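Local coordinates for subtilisin-like protein (Prochloron didemni, PDB 3ZXY) that probably acts as a subtilisin-type serine endopeptidase, this chain being the protease domain of the larger protein PatA, at residues A[136-140]-A[235-241]. The protein carries 1 engineered substitution. Sequence-based numbering, arbitrary orientation.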
# COMPACT_ATOMS: atom_id res chain seq x y z
N ASN A 136 -7.25 -9.62 13.41
CA ASN A 136 -8.20 -8.49 13.43
C ASN A 136 -8.79 -8.13 12.07
O ASN A 136 -9.50 -7.13 11.94
CB ASN A 136 -7.52 -7.26 14.03
CG ASN A 136 -7.43 -7.32 15.54
OD1 ASN A 136 -8.35 -6.90 16.26
ND2 ASN A 136 -6.35 -7.90 16.03
N ASN A 137 -8.50 -8.96 11.07
CA ASN A 137 -8.94 -8.70 9.69
C ASN A 137 -8.56 -7.30 9.18
O ASN A 137 -9.41 -6.52 8.72
CB ASN A 137 -10.43 -8.97 9.54
CG ASN A 137 -10.86 -9.12 8.10
OD1 ASN A 137 -10.03 -9.17 7.18
ND2 ASN A 137 -12.17 -9.20 7.89
N VAL A 138 -7.27 -7.00 9.27
CA VAL A 138 -6.68 -5.77 8.77
C VAL A 138 -5.76 -6.21 7.63
O VAL A 138 -4.94 -7.10 7.83
CB VAL A 138 -5.86 -5.06 9.87
CG1 VAL A 138 -5.12 -3.85 9.31
CG2 VAL A 138 -6.76 -4.68 11.04
N LEU A 139 -5.89 -5.62 6.45
CA LEU A 139 -5.08 -6.05 5.31
C LEU A 139 -3.78 -5.26 5.20
O LEU A 139 -3.81 -4.03 5.07
CB LEU A 139 -5.87 -5.87 4.02
CG LEU A 139 -5.13 -6.14 2.72
CD1 LEU A 139 -4.64 -7.59 2.67
CD2 LEU A 139 -6.03 -5.84 1.53
N LEU A 140 -2.66 -5.96 5.26
CA LEU A 140 -1.35 -5.36 5.04
C LEU A 140 -1.04 -5.50 3.55
O LEU A 140 -1.12 -6.60 3.01
CB LEU A 140 -0.30 -6.08 5.90
CG LEU A 140 0.96 -5.29 6.26
CD1 LEU A 140 1.74 -5.95 7.39
CD2 LEU A 140 1.81 -5.11 5.03
N PRO A 235 -17.22 -4.23 6.30
CA PRO A 235 -15.97 -4.27 5.53
C PRO A 235 -15.12 -5.50 5.89
O PRO A 235 -15.01 -5.85 7.06
CB PRO A 235 -15.25 -2.99 5.96
CG PRO A 235 -16.25 -2.13 6.61
CD PRO A 235 -17.35 -3.00 7.10
N ASP A 236 -14.55 -6.13 4.87
CA ASP A 236 -13.83 -7.40 5.05
C ASP A 236 -12.53 -7.34 4.26
O ASP A 236 -12.48 -7.74 3.08
CB ASP A 236 -14.72 -8.55 4.58
CG ASP A 236 -14.17 -9.93 4.92
OD1 ASP A 236 -12.96 -10.07 5.25
OD2 ASP A 236 -14.97 -10.92 4.83
N PRO A 237 -11.48 -6.81 4.88
CA PRO A 237 -10.22 -6.61 4.19
C PRO A 237 -9.62 -7.89 3.63
O PRO A 237 -9.08 -7.86 2.51
CB PRO A 237 -9.34 -5.96 5.26
CG PRO A 237 -10.34 -5.15 6.04
CD PRO A 237 -11.52 -6.08 6.16
N GLN A 238 -9.69 -9.00 4.35
CA GLN A 238 -9.15 -10.25 3.81
C GLN A 238 -9.95 -10.76 2.62
O GLN A 238 -9.39 -11.36 1.71
CB GLN A 238 -8.98 -11.32 4.89
CG GLN A 238 -7.73 -11.10 5.75
CD GLN A 238 -6.43 -11.22 4.96
OE1 GLN A 238 -6.28 -12.11 4.11
NE2 GLN A 238 -5.48 -10.34 5.23
N LYS A 239 -11.25 -10.50 2.59
CA LYS A 239 -12.04 -10.84 1.41
C LYS A 239 -11.62 -9.98 0.22
O LYS A 239 -11.56 -10.47 -0.92
CB LYS A 239 -13.54 -10.64 1.67
CG LYS A 239 -14.42 -11.04 0.49
CD LYS A 239 -15.89 -10.95 0.86
CE LYS A 239 -16.80 -11.53 -0.23
NZ LYS A 239 -18.22 -11.17 0.03
N VAL A 240 -11.33 -8.70 0.47
CA VAL A 240 -10.88 -7.83 -0.60
C VAL A 240 -9.55 -8.32 -1.18
O VAL A 240 -9.35 -8.33 -2.40
CB VAL A 240 -10.82 -6.37 -0.13
CG1 VAL A 240 -9.97 -5.53 -1.08
CG2 VAL A 240 -12.24 -5.81 0.06
N ARG A 241 -8.64 -8.76 -0.32
CA ARG A 241 -7.42 -9.41 -0.81
C ARG A 241 -7.73 -10.59 -1.73
O ARG A 241 -7.13 -10.74 -2.80
CB ARG A 241 -6.58 -9.89 0.37
CG ARG A 241 -5.30 -10.62 -0.02
CD ARG A 241 -4.60 -11.03 1.26
NE ARG A 241 -3.44 -11.85 1.12
CZ ARG A 241 -3.39 -13.17 1.19
NH1 ARG A 241 -4.49 -13.93 1.31
NH2 ARG A 241 -2.21 -13.76 1.14
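The capped N-terminus of helix 237-247 meets the turn that joins helix 124-135 to strand 139-143, with Asn137 set against Asp236, Pro237 and Gln238. Asp236 is the N-cap: its OD1 accepts from Lys239 N at 3.2 Å. Asn137 is the C-prime residue of the Schellman motif that ends helix 124-135, and has positive phi. With CG anti to the backbone N (chi1 -163°), its amide extends to the start of the other helix and bonds through both its oxygen and its nitrogen. Asn137 OD1 accepts from Gln238 N at 2.9 Å, in the carbonyl plane and on a lone pair. Asn137 ND2 donates to Asp236 OD1, also at 2.9 Å, nearly within its own amide plane but from above the carboxylate. The Asn137 amide and the Asp236 carboxylate stand 87° apart, nearly perpendicular. Lys239 N reaches the same oxygen from the opposite face, so OD1 of the cap is held by two donors, one on each face of the carboxylate. An alanine in place of Asn137 would probably leave Gln238 N without this acceptor and Asp236 OD1 held from one face alone, by Lys239 N.

Beside these two hydrogen bonds, the Pro237 ring lies against the turn, with CG 3.2 Å from Asn137 O. Pro237 CB packs on Leu139 CB at 3.7 Å. Leu139 CD1 lies 3.7 Å from Arg241 CD, on the aliphatic part of that extended chain. The polar ends reach further: Gln238 NE2 bonds to Ala160 O and Arg241 NE to Val161 O. The contact thus ties an N-capped helix to a helix that ends in a Schellman motif and the next strand of the parallel sheet in the alpha/beta subtilase fold.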